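Side-chain contacts in light Chain (Clostridium botulinum, PDB 6BVD), which acts as a zinc metalloendopeptidase, the protease domain of a botulinum neurotoxin, and, as in its relatives, probably cleaves a neuronal SNARE protein: residues 8-13 against 92-97; 195-200 against 223-228; 219-224 against 385-390; 392-395 against 401-404. One frame throughout, in Å; residues are numbered along the deposited sequence.

Contact 1 sets the N-terminal loop on helix 83-100, and the same helix lies against contacts 2 and 3, so it joins these three contacts. Contacts 2 and 3 both use the start of helix 222-237, share Ala223 and Leu224, and have centres about 11 Å apart. Contact 3 passes to contact 4, about 8 Å away centre to centre, where Tyr387 meets Phe393; contacts 1 and 4, with centres about 23 Å apart, do not touch. Contact 1 closes first along the chain, contact 4 opens last. Contact 2 includes the zinc ligand His228, and contact 3 includes Glu389, a ligand of the calcium ion bound between two subunits.

Contact 1. Residues 8-13 against 92-97; sequences NSFNYD and IMIKLF
The ring of Phe10 has the carbonyl oxygen of Asn8 on one face, lying 3.7 Å above the plane and displaced toward the rim, while Ile94 reaches the ring obliquely from the helix. Ile94 makes that approach with its longer branch: CD1 comes to 3.9 Å from Phe10 CE1, and CG1 follows at 4.0 Å from the same CE1. CG1 lies beside the helix backbone N and anti to the carbonyl carbon (chi1 -73°), and the extended chi2 (169°) carries CD1 to 3.8 Å from Ser9 CA. The short branch takes a separate partner, CG2 resting 3.7 Å from Ser9 OG. Ile94 thus touches the Asn8-Phe10 backbone and two side chains, in a contact of van der Waals character. The loop is secured by polar bonds to its surroundings: Phe10 O accepts from Gln91 NE2 on helix 83-100, and Asn8 ND2 donates to Gln40 O in strand 36-40. Helix 83-100 lies between the N-terminal loop with strand 36-40, whose Phe39 meets the Phe10 ring, and helix 222-237, which packs on Met93, Leu96 and Phe97.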
loop_
_atom_site.group_PDB
_atom_site.type_symbol
_atom_site.label_atom_id
_atom_site.label_comp_id
_atom_site.label_asym_id
_atom_site.label_seq_id
_atom_site.Cartn_x
_atom_site.Cartn_y
_atom_site.Cartn_z
ATOM N N ASN A 8 -9.251 8.099 2.236
ATOM C CA ASN A 8 -8.549 9.184 2.942
ATOM C C ASN A 8 -7.713 8.713 4.130
ATOM O O ASN A 8 -8.086 7.752 4.765
ATOM C CB ASN A 8 -9.589 10.213 3.429
ATOM C CG ASN A 8 -10.423 10.745 2.299
ATOM O OD1 ASN A 8 -9.888 11.243 1.319
ATOM N ND2 ASN A 8 -11.730 10.638 2.419
ATOM N N SER A 9 -6.632 9.424 4.459
ATOM C CA SER A 9 -5.849 9.193 5.688
ATOM C C SER A 9 -5.970 10.382 6.671
ATOM O O SER A 9 -6.250 11.513 6.268
ATOM C CB SER A 9 -4.367 8.936 5.364
ATOM O OG SER A 9 -4.204 7.661 4.751
ATOM N N PHE A 10 -5.808 10.090 7.958
ATOM C CA PHE A 10 -5.952 11.047 9.055
ATOM C C PHE A 10 -5.340 10.419 10.305
ATOM O O PHE A 10 -5.255 9.184 10.417
ATOM C CB PHE A 10 -7.441 11.419 9.310
ATOM C CG PHE A 10 -8.434 10.389 8.783
ATOM C CD1 PHE A 10 -8.481 9.103 9.313
ATOM C CD2 PHE A 10 -9.289 10.709 7.735
ATOM C CE1 PHE A 10 -9.372 8.149 8.824
ATOM C CE2 PHE A 10 -10.192 9.761 7.230
ATOM C CZ PHE A 10 -10.246 8.480 7.781
ATOM N N ASN A 11 -4.908 11.261 11.232
ATOM C CA ASN A 11 -4.537 10.819 12.571
ATOM C C ASN A 11 -5.650 11.239 13.535
ATOM O O ASN A 11 -6.357 12.206 13.249
ATOM C CB ASN A 11 -3.182 11.414 12.970
ATOM C CG ASN A 11 -2.136 11.211 11.890
ATOM O OD1 ASN A 11 -1.616 10.119 11.750
ATOM N ND2 ASN A 11 -1.823 12.265 11.132
ATOM N N TYR A 12 -5.825 10.532 14.654
ATOM C CA TYR A 12 -6.933 10.870 15.555
ATOM C C TYR A 12 -6.831 12.329 16.030
ATOM O O TYR A 12 -7.851 12.991 16.236
ATOM C CB TYR A 12 -6.978 9.946 16.776
ATOM C CG TYR A 12 -8.232 10.173 17.576
ATOM C CD1 TYR A 12 -9.442 9.650 17.156
ATOM C CD2 TYR A 12 -8.216 10.980 18.715
ATOM C CE1 TYR A 12 -10.620 9.895 17.876
ATOM C CE2 TYR A 12 -9.378 11.230 19.434
ATOM C CZ TYR A 12 -10.568 10.682 19.014
ATOM O OH TYR A 12 -11.723 10.934 19.727
ATOM N N ASP A 13 -5.612 12.823 16.195
ATOM C CA ASP A 13 -5.429 14.171 16.709
ATOM C C ASP A 13 -5.439 15.274 15.645
ATOM O O ASP A 13 -5.312 16.436 16.000
ATOM C CB ASP A 13 -4.116 14.264 17.487
ATOM C CG ASP A 13 -4.191 13.615 18.865
ATOM O OD1 ASP A 13 -5.303 13.385 19.409
ATOM O OD2 ASP A 13 -3.108 13.335 19.410
ATOM N N ILE A 92 -5.530 1.085 11.201
ATOM C CA ILE A 92 -5.810 -0.265 10.739
ATOM C C ILE A 92 -6.982 -0.205 9.775
ATOM O O ILE A 92 -6.969 -0.838 8.732
ATOM C CB ILE A 92 -6.098 -1.188 11.948
ATOM C CG1 ILE A 92 -4.827 -1.292 12.786
ATOM C CG2 ILE A 92 -6.696 -2.545 11.504
ATOM C CD1 ILE A 92 -5.008 -2.041 14.096
ATOM N N MET A 93 -8.000 0.583 10.116
ATOM C CA MET A 93 -9.163 0.710 9.258
ATOM C C MET A 93 -8.753 1.296 7.894
ATOM O O MET A 93 -9.234 0.852 6.844
ATOM C CB MET A 93 -10.257 1.581 9.921
ATOM C CG MET A 93 -10.845 0.965 11.173
ATOM S SD MET A 93 -11.505 -0.683 10.896
ATOM C CE MET A 93 -12.768 -0.381 9.650
ATOM N N ILE A 94 -7.840 2.257 7.908
ATOM C CA ILE A 94 -7.310 2.809 6.672
ATOM C C ILE A 94 -6.623 1.687 5.867
ATOM O O ILE A 94 -6.811 1.520 4.667
ATOM C CB ILE A 94 -6.313 3.933 6.981
ATOM C CG1 ILE A 94 -7.041 5.193 7.468
ATOM C CG2 ILE A 94 -5.517 4.314 5.768
ATOM C CD1 ILE A 94 -6.089 6.228 8.037
ATOM N N LYS A 95 -5.860 0.873 6.568
ATOM C CA LYS A 95 -5.146 -0.224 5.871
ATOM C C LYS A 95 -6.135 -1.235 5.268
ATOM O O LYS A 95 -5.954 -1.731 4.129
ATOM C CB LYS A 95 -4.174 -0.908 6.837
ATOM C CG LYS A 95 -3.137 -1.808 6.113
ATOM C CD LYS A 95 -2.045 -2.273 7.057
ATOM C CE LYS A 95 -1.026 -3.126 6.270
ATOM N NZ LYS A 95 0.201 -3.166 7.067
ATOM N N LEU A 96 -7.204 -1.530 6.009
ATOM C CA LEU A 96 -8.182 -2.501 5.520
ATOM C C LEU A 96 -8.998 -1.977 4.336
ATOM O O LEU A 96 -9.252 -2.714 3.379
ATOM C CB LEU A 96 -9.118 -2.952 6.651
ATOM C CG LEU A 96 -8.442 -3.627 7.843
ATOM C CD1 LEU A 96 -9.463 -4.098 8.874
ATOM C CD2 LEU A 96 -7.570 -4.856 7.426
ATOM N N PHE A 97 -9.342 -0.687 4.351
ATOM C CA PHE A 97 -10.027 -0.117 3.210
ATOM C C PHE A 97 -9.089 -0.071 1.985
ATOM O O PHE A 97 -9.550 -0.341 0.873
ATOM C CB PHE A 97 -10.589 1.280 3.529
ATOM C CG PHE A 97 -11.988 1.243 4.121
ATOM C CD1 PHE A 97 -13.098 1.387 3.314
ATOM C CD2 PHE A 97 -12.175 1.026 5.477
ATOM C CE1 PHE A 97 -14.396 1.343 3.857
ATOM C CE2 PHE A 97 -13.452 0.997 6.055
ATOM C CZ PHE A 97 -14.580 1.142 5.245
#

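Contact 2. Residues 195-200 against 223-228; sequences VEFSPE and ALILMH
Phe197, pressed against Ile225 and Leu226 of helix 222-237, carries this contact just beyond the end of strand 193-196. Before it in sequence, Val195 is still held in the sheet by backbone bonds to Ile156 and Trp158, and Phe197 itself keeps a backbone bond to Trp158. Its CG stands anti to the backbone N (chi1 -167°), and this extended setting drives the ring end-on into the helix, its far carbons reaching the backbone: CE1 is 3.6 Å from Leu226 CA. Leu226 folds round that end of the ring. Its CB sits 3.6 Å from Phe197 CZ, and its CD1 is poised above the ring centre in a CH-pi contact, 4.0 Å from the centroid and only 1° off the normal. Ile225 comes from another side: CG2 meets CE1 of Phe197 at 3.6 Å, at the edge and near the ring plane. Both aliphatic chains cross the aromatic one at about a right angle. Past Ser198, whose OG bonds to Leu164 O, the chain turns at Pro199 and Glu200 to lie against Ile92 of helix 83-100. The helix that Phe197 packs on bears the HExxH zinc-binding motif of clostridial neurotoxin proteases: His228, shortly after Ile225 and Leu226, binds the zinc ion together with His232 and Glu266.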
loop_
_atom_site.group_PDB
_atom_site.type_symbol
_atom_site.label_atom_id
_atom_site.label_comp_id
_atom_site.label_asym_id
_atom_site.label_seq_id
_atom_site.Cartn_x
_atom_site.Cartn_y
_atom_site.Cartn_z
ATOM N N VAL A 195 -22.192 -0.057 11.481
ATOM C CA VAL A 195 -21.374 -1.263 11.752
ATOM C C VAL A 195 -20.569 -1.143 13.055
ATOM O O VAL A 195 -19.999 -0.117 13.335
ATOM C CB VAL A 195 -20.393 -1.563 10.597
ATOM C CG1 VAL A 195 -19.397 -2.668 11.002
ATOM C CG2 VAL A 195 -21.169 -1.969 9.355
ATOM N N GLU A 196 -20.574 -2.176 13.889
ATOM C CA GLU A 196 -19.629 -2.271 14.985
ATOM C C GLU A 196 -18.545 -3.223 14.514
ATOM O O GLU A 196 -18.850 -4.388 14.209
ATOM C CB GLU A 196 -20.294 -2.814 16.256
ATOM C CG GLU A 196 -21.482 -1.991 16.698
ATOM C CD GLU A 196 -22.320 -2.737 17.713
ATOM O OE1 GLU A 196 -21.743 -3.346 18.643
ATOM O OE2 GLU A 196 -23.549 -2.773 17.530
ATOM N N PHE A 197 -17.319 -2.728 14.406
ATOM C CA PHE A 197 -16.243 -3.529 13.817
ATOM C C PHE A 197 -14.979 -3.508 14.668
ATOM O O PHE A 197 -14.509 -2.444 15.143
ATOM C CB PHE A 197 -15.914 -3.045 12.403
ATOM C CG PHE A 197 -15.042 -4.010 11.650
ATOM C CD1 PHE A 197 -15.575 -5.217 11.222
ATOM C CD2 PHE A 197 -13.705 -3.745 11.426
ATOM C CE1 PHE A 197 -14.774 -6.140 10.559
ATOM C CE2 PHE A 197 -12.902 -4.664 10.743
ATOM C CZ PHE A 197 -13.431 -5.846 10.329
ATOM N N SER A 198 -14.382 -4.690 14.797
ATOM C CA SER A 198 -13.251 -4.882 15.677
ATOM C C SER A 198 -12.167 -5.660 14.905
ATOM O O SER A 198 -12.176 -6.892 14.918
ATOM C CB SER A 198 -13.697 -5.651 16.928
ATOM O OG SER A 198 -12.707 -5.737 17.925
ATOM N N PRO A 199 -11.261 -4.940 14.201
ATOM C CA PRO A 199 -10.281 -5.602 13.310
ATOM C C PRO A 199 -9.176 -6.400 14.008
ATOM O O PRO A 199 -8.583 -7.294 13.379
ATOM C CB PRO A 199 -9.660 -4.426 12.535
ATOM C CG PRO A 199 -9.783 -3.274 13.472
ATOM C CD PRO A 199 -11.123 -3.467 14.179
ATOM N N GLU A 200 -8.869 -6.077 15.255
ATOM C CA GLU A 200 -7.769 -6.718 15.964
ATOM C C GLU A 200 -8.112 -8.016 16.707
ATOM O O GLU A 200 -7.218 -8.637 17.260
ATOM C CB GLU A 200 -7.178 -5.744 16.980
ATOM C CG GLU A 200 -6.554 -4.502 16.331
ATOM C CD GLU A 200 -5.797 -3.660 17.326
ATOM O OE1 GLU A 200 -6.435 -2.972 18.152
ATOM O OE2 GLU A 200 -4.562 -3.704 17.307
ATOM N N ALA A 223 -9.607 -8.028 6.416
ATOM C CA ALA A 223 -10.208 -7.328 5.281
ATOM C C ALA A 223 -11.446 -8.085 4.741
ATOM O O ALA A 223 -12.438 -7.477 4.305
ATOM C CB ALA A 223 -9.173 -7.107 4.161
ATOM N N LEU A 224 -11.399 -9.413 4.797
ATOM C CA LEU A 224 -12.514 -10.228 4.355
ATOM C C LEU A 224 -13.637 -10.137 5.397
ATOM O O LEU A 224 -14.818 -10.068 5.020
ATOM C CB LEU A 224 -12.080 -11.713 4.125
ATOM C CG LEU A 224 -13.201 -12.567 3.535
ATOM C CD1 LEU A 224 -13.627 -11.984 2.162
ATOM C CD2 LEU A 224 -12.798 -14.064 3.389
ATOM N N ILE A 225 -13.262 -10.089 6.686
ATOM C CA ILE A 225 -14.237 -9.908 7.757
ATOM C C ILE A 225 -14.962 -8.549 7.576
ATOM O O ILE A 225 -16.172 -8.494 7.718
ATOM C CB ILE A 225 -13.610 -9.980 9.186
ATOM C CG1 ILE A 225 -12.930 -11.355 9.420
ATOM C CG2 ILE A 225 -14.689 -9.765 10.245
ATOM C CD1 ILE A 225 -13.883 -12.565 9.248
ATOM N N LEU A 226 -14.223 -7.498 7.218
ATOM C CA LEU A 226 -14.858 -6.190 6.978
ATOM C C LEU A 226 -15.771 -6.264 5.740
ATOM O O LEU A 226 -16.926 -5.807 5.754
ATOM C CB LEU A 226 -13.776 -5.117 6.832
ATOM C CG LEU A 226 -14.230 -3.700 6.482
ATOM C CD1 LEU A 226 -15.313 -3.220 7.480
ATOM C CD2 LEU A 226 -12.994 -2.773 6.447
ATOM N N MET A 227 -15.293 -6.899 4.672
ATOM C CA MET A 227 -16.130 -7.063 3.478
ATOM C C MET A 227 -17.473 -7.806 3.766
ATOM O O MET A 227 -18.538 -7.434 3.242
ATOM C CB MET A 227 -15.331 -7.759 2.361
ATOM C CG MET A 227 -14.350 -6.779 1.634
ATOM S SD MET A 227 -13.537 -7.512 0.209
ATOM C CE MET A 227 -12.184 -8.385 1.000
ATOM N N HIS A 228 -17.424 -8.820 4.617
ATOM C CA HIS A 228 -18.614 -9.545 5.022
ATOM C C HIS A 228 -19.632 -8.554 5.646
ATOM O O HIS A 228 -20.766 -8.556 5.259
ATOM C CB HIS A 228 -18.227 -10.642 6.014
ATOM C CG HIS A 228 -19.380 -11.444 6.504
ATOM N ND1 HIS A 228 -19.732 -12.670 5.966
ATOM C CD2 HIS A 228 -20.309 -11.162 7.450
ATOM C CE1 HIS A 228 -20.801 -13.123 6.603
ATOM N NE2 HIS A 228 -21.170 -12.233 7.500
#

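Contact 3. Residues 219-224 against 385-390; sequences IKDPAL and SIYTEV. With CA (calcium ion), chain C.
Tyr387 reaches across to Asp221, the N-cap residue of helix 222-237, and bonds to the same carboxylate oxygen that caps the helix. From CB the side chain runs out with CG anti to the backbone N (chi1 -177°), straight toward the helix start. On the ring, CD1 packs 3.6 Å from Gly392 C, and CE1 passes both carboxylate oxygens, 3.6 Å from Asp221 OD1, with Pro222 CD lying obliquely nearby. The Asp221 carboxyl carbon is in the ring plane, at the edge, and the carboxylate is turned 63° against the ring. At the tip, OH donates to Asp221 OD1 over a short 2.5 Å, coming from the syn side but 27° out of the carboxylate plane. The hydroxyl oxygen also lies 3.6 Å from Ala223 CB, which closes in from the helix. OD1 is gripped twice, because Ala223 N donates to it at 2.8 Å in the capping bond. Asp221 OD2 forms a salt bridge with Arg99 of helix 83-100, so the buried carboxylate has partners at both oxygens, and its negative charge would be partly balanced. Two residues after Tyr387, Glu389 binds a calcium ion that Asp384 also binds, as do Asp384 and Glu389 of the second subunit; Glu389 grips it with both oxygens, OE1 at 2.5 Å and OE2 at 2.8 Å.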
loop_
_atom_site.group_PDB
_atom_site.type_symbol
_atom_site.label_atom_id
_atom_site.label_comp_id
_atom_site.label_asym_id
_atom_site.label_seq_id
_atom_site.Cartn_x
_atom_site.Cartn_y
_atom_site.Cartn_z
ATOM N N ILE A 219 -6.115 -18.443 10.465
ATOM C CA ILE A 219 -6.677 -17.204 10.990
ATOM C C ILE A 219 -7.377 -16.453 9.831
ATOM O O ILE A 219 -6.971 -16.527 8.661
ATOM C CB ILE A 219 -5.590 -16.323 11.677
ATOM C CG1 ILE A 219 -6.225 -15.202 12.527
ATOM C CG2 ILE A 219 -4.601 -15.771 10.669
ATOM C CD1 ILE A 219 -6.915 -15.710 13.790
ATOM N N LYS A 220 -8.450 -15.752 10.161
ATOM C CA LYS A 220 -9.231 -15.042 9.171
ATOM C C LYS A 220 -8.568 -13.696 8.864
ATOM O O LYS A 220 -8.022 -13.063 9.762
ATOM C CB LYS A 220 -10.684 -14.853 9.678
ATOM C CG LYS A 220 -11.428 -16.215 9.795
ATOM C CD LYS A 220 -12.677 -16.106 10.662
ATOM C CE LYS A 220 -13.272 -17.517 10.779
ATOM N NZ LYS A 220 -14.309 -17.605 11.826
ATOM N N ASP A 221 -8.605 -13.296 7.594
ATOM C CA ASP A 221 -8.076 -11.995 7.137
ATOM C C ASP A 221 -9.095 -10.898 7.513
ATOM O O ASP A 221 -10.204 -10.943 7.052
ATOM C CB ASP A 221 -7.832 -12.031 5.632
ATOM C CG ASP A 221 -7.153 -10.761 5.098
ATOM O OD1 ASP A 221 -7.553 -9.655 5.537
ATOM O OD2 ASP A 221 -6.236 -10.873 4.254
ATOM N N PRO A 222 -8.706 -9.930 8.362
ATOM C CA PRO A 222 -9.658 -8.862 8.748
ATOM C C PRO A 222 -10.274 -8.111 7.576
ATOM O O PRO A 222 -11.392 -7.637 7.740
ATOM C CB PRO A 222 -8.793 -7.912 9.600
ATOM C CG PRO A 222 -7.777 -8.792 10.216
ATOM C CD PRO A 222 -7.436 -9.820 9.103
ATOM N N ALA A 223 -9.607 -8.028 6.416
ATOM C CA ALA A 223 -10.208 -7.328 5.281
ATOM C C ALA A 223 -11.446 -8.085 4.741
ATOM O O ALA A 223 -12.438 -7.477 4.305
ATOM C CB ALA A 223 -9.173 -7.107 4.161
ATOM N N LEU A 224 -11.399 -9.413 4.797
ATOM C CA LEU A 224 -12.514 -10.228 4.355
ATOM C C LEU A 224 -13.637 -10.137 5.397
ATOM O O LEU A 224 -14.818 -10.068 5.020
ATOM C CB LEU A 224 -12.080 -11.713 4.125
ATOM C CG LEU A 224 -13.201 -12.567 3.535
ATOM C CD1 LEU A 224 -13.627 -11.984 2.162
ATOM C CD2 LEU A 224 -12.798 -14.064 3.389
ATOM N N SER A 385 5.712 -6.343 7.176
ATOM C CA SER A 385 6.350 -7.676 7.111
ATOM C C SER A 385 5.435 -8.810 7.619
ATOM O O SER A 385 5.782 -10.002 7.474
ATOM C CB SER A 385 7.662 -7.701 7.910
ATOM O OG SER A 385 7.448 -7.558 9.296
ATOM N N ILE A 386 4.282 -8.456 8.202
ATOM C CA ILE A 386 3.310 -9.435 8.745
ATOM C C ILE A 386 2.029 -9.464 7.912
ATOM O O ILE A 386 1.492 -10.513 7.570
ATOM C CB ILE A 386 2.935 -9.090 10.229
ATOM C CG1 ILE A 386 4.180 -9.092 11.119
ATOM C CG2 ILE A 386 1.799 -9.987 10.755
ATOM C CD1 ILE A 386 4.857 -10.423 11.196
ATOM N N TYR A 387 1.531 -8.271 7.597
ATOM C CA TYR A 387 0.282 -8.121 6.913
ATOM C C TYR A 387 0.384 -6.942 5.943
ATOM O O TYR A 387 0.763 -5.857 6.362
ATOM C CB TYR A 387 -0.830 -7.882 7.947
ATOM C CG TYR A 387 -2.209 -7.785 7.384
ATOM C CD1 TYR A 387 -2.969 -8.924 7.189
ATOM C CD2 TYR A 387 -2.803 -6.542 7.111
ATOM C CE1 TYR A 387 -4.244 -8.857 6.689
ATOM C CE2 TYR A 387 -4.103 -6.470 6.613
ATOM C CZ TYR A 387 -4.828 -7.628 6.422
ATOM O OH TYR A 387 -6.142 -7.587 5.953
ATOM N N THR A 388 0.068 -7.132 4.669
ATOM C CA THR A 388 0.143 -6.006 3.714
ATOM C C THR A 388 -1.179 -5.651 3.072
ATOM O O THR A 388 -2.098 -6.497 2.969
ATOM C CB THR A 388 1.119 -6.284 2.551
ATOM O OG1 THR A 388 0.662 -7.407 1.767
ATOM C CG2 THR A 388 2.528 -6.504 3.081
ATOM N N GLU A 389 -1.304 -4.401 2.602
ATOM C CA GLU A 389 -2.494 -4.047 1.789
ATOM C C GLU A 389 -2.735 -4.997 0.607
ATOM O O GLU A 389 -3.853 -5.425 0.370
ATOM C CB GLU A 389 -2.344 -2.618 1.193
ATOM C CG GLU A 389 -2.361 -1.478 2.244
ATOM C CD GLU A 389 -1.009 -1.155 2.869
ATOM O OE1 GLU A 389 0.050 -1.807 2.592
ATOM O OE2 GLU A 389 -0.987 -0.232 3.705
ATOM N N VAL A 390 -1.692 -5.279 -0.163
ATOM C CA VAL A 390 -1.838 -6.001 -1.436
ATOM C C VAL A 390 -2.057 -7.509 -1.218
ATOM O O VAL A 390 -2.784 -8.141 -2.002
ATOM C CB VAL A 390 -0.600 -5.751 -2.389
ATOM C CG1 VAL A 390 0.717 -6.229 -1.767
ATOM C CG2 VAL A 390 -0.791 -6.373 -3.784
HETATM CA CA CA C . 1.723 -0.714 4.121
#

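Contact 4. Residues 392-395 against 401-404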
loop_
_atom_site.group_PDB
_atom_site.type_symbol
_atom_site.label_atom_id
_atom_site.label_comp_id
_atom_site.label_asym_id
_atom_site.label_seq_id
_atom_site.Cartn_x
_atom_site.Cartn_y
_atom_site.Cartn_z
ATOM N N GLY A 392 -2.275 -9.242 2.259
ATOM C CA GLY A 392 -2.660 -9.678 3.582
ATOM C C GLY A 392 -1.542 -10.434 4.285
ATOM O O GLY A 392 -0.393 -9.978 4.349
ATOM N N PHE A 393 -1.877 -11.586 4.865
ATOM C CA PHE A 393 -0.863 -12.371 5.560
ATOM C C PHE A 393 -0.002 -13.177 4.600
ATOM O O PHE A 393 1.088 -13.639 4.981
ATOM C CB PHE A 393 -1.501 -13.372 6.540
ATOM C CG PHE A 393 -2.256 -12.736 7.682
ATOM C CD1 PHE A 393 -1.578 -12.078 8.698
ATOM C CD2 PHE A 393 -3.631 -12.875 7.768
ATOM C CE1 PHE A 393 -2.298 -11.530 9.780
ATOM C CE2 PHE A 393 -4.347 -12.342 8.844
ATOM C CZ PHE A 393 -3.669 -11.661 9.840
ATOM N N ASN A 394 -0.540 -13.400 3.407
ATOM C CA ASN A 394 0.029 -14.343 2.459
ATOM C C ASN A 394 1.101 -13.683 1.542
ATOM O O ASN A 394 0.965 -13.644 0.327
ATOM C CB ASN A 394 -1.107 -14.993 1.637
ATOM C CG ASN A 394 -2.046 -15.878 2.490
ATOM O OD1 ASN A 394 -1.597 -16.614 3.379
ATOM N ND2 ASN A 394 -3.361 -15.770 2.237
ATOM N N ILE A 395 2.170 -13.208 2.170
ATOM C CA ILE A 395 3.273 -12.507 1.522
ATOM C C ILE A 395 4.247 -13.510 0.879
ATOM O O ILE A 395 4.651 -14.477 1.524
ATOM C CB ILE A 395 4.038 -11.650 2.550
ATOM C CG1 ILE A 395 3.095 -10.657 3.241
ATOM C CG2 ILE A 395 5.180 -10.922 1.898
ATOM C CD1 ILE A 395 3.670 -10.047 4.564
ATOM N N ASN A 401 -0.560 -22.755 -0.418
ATOM C CA ASN A 401 -1.474 -23.362 0.544
ATOM C C ASN A 401 -1.864 -22.396 1.684
ATOM O O ASN A 401 -2.159 -22.845 2.792
ATOM C CB ASN A 401 -0.863 -24.635 1.109
ATOM C CG ASN A 401 -0.526 -25.645 0.009
ATOM O OD1 ASN A 401 0.581 -26.177 -0.039
ATOM N ND2 ASN A 401 -1.491 -25.916 -0.871
ATOM N N TYR A 402 -1.830 -21.092 1.392
ATOM C CA TYR A 402 -2.215 -20.048 2.353
ATOM C C TYR A 402 -1.489 -20.220 3.666
ATOM O O TYR A 402 -2.091 -20.062 4.731
ATOM C CB TYR A 402 -3.736 -20.046 2.617
ATOM C CG TYR A 402 -4.585 -20.099 1.368
ATOM C CD1 TYR A 402 -4.803 -18.955 0.595
ATOM C CD2 TYR A 402 -5.137 -21.309 0.943
ATOM C CE1 TYR A 402 -5.563 -19.011 -0.557
ATOM C CE2 TYR A 402 -5.882 -21.389 -0.197
ATOM C CZ TYR A 402 -6.108 -20.237 -0.947
ATOM O OH TYR A 402 -6.866 -20.347 -2.103
ATOM N N GLN A 403 -0.217 -20.587 3.582
ATOM C CA GLN A 403 0.632 -20.815 4.751
ATOM C C GLN A 403 0.694 -19.570 5.649
ATOM O O GLN A 403 0.825 -19.677 6.880
ATOM C CB GLN A 403 2.030 -21.238 4.304
ATOM C CG GLN A 403 2.873 -21.856 5.404
ATOM C CD GLN A 403 2.274 -23.187 5.907
ATOM O OE1 GLN A 403 1.682 -23.946 5.137
ATOM N NE2 GLN A 403 2.372 -23.428 7.210
ATOM N N GLY A 404 0.550 -18.390 5.037
ATOM C CA GLY A 404 0.528 -17.148 5.791
ATOM C C GLY A 404 -0.613 -17.088 6.798
ATOM O O GLY A 404 -0.480 -16.433 7.822
#
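Asn394 lies across from Tyr402 and Gly404 with its amide rotation fixed from outside, since ND2 is hydrogen-bonded to Gln405 OE1. The same ND2 comes to the edge of the Tyr402 ring, in its plane and 3.9 Å from CD1. The amide and ring planes are inclined by 56°, so the two flat groups meet at an angle and do not stack. At the other end of the amide, OD1 points into the crook of the 402-404 backbone, 3.2 Å from Gly404 N and 3.3 Å from Gly404 CA, with Tyr402 C also close at 3.6 Å. The side chain reaches this spot with CG beside its own backbone N and anti to the carbonyl carbon (chi1 -66°). Behind the amide, Asn394 is the centre of an inverse gamma turn, closed by a weak bond of 3.0 Å from Ile395 N to Phe393 O. This turn leaves the Phe393 carbonyl facing Gly404, whose lack of a side chain lets the two parts of the loop come together. Phe393 CB rests 3.5 Å from Gly404 O, while its ring leads off to meet Tyr387 edge-to-face. Gly404 is held further by a backbone bond to Leu398, within the same loop before strand 406-408. With nitrogen committed to Gln405, oxygen is the end presented to the 402-404 peptides, so the amide joins the two parts of the loop through that bond and its close approach to the Gly404 backbone.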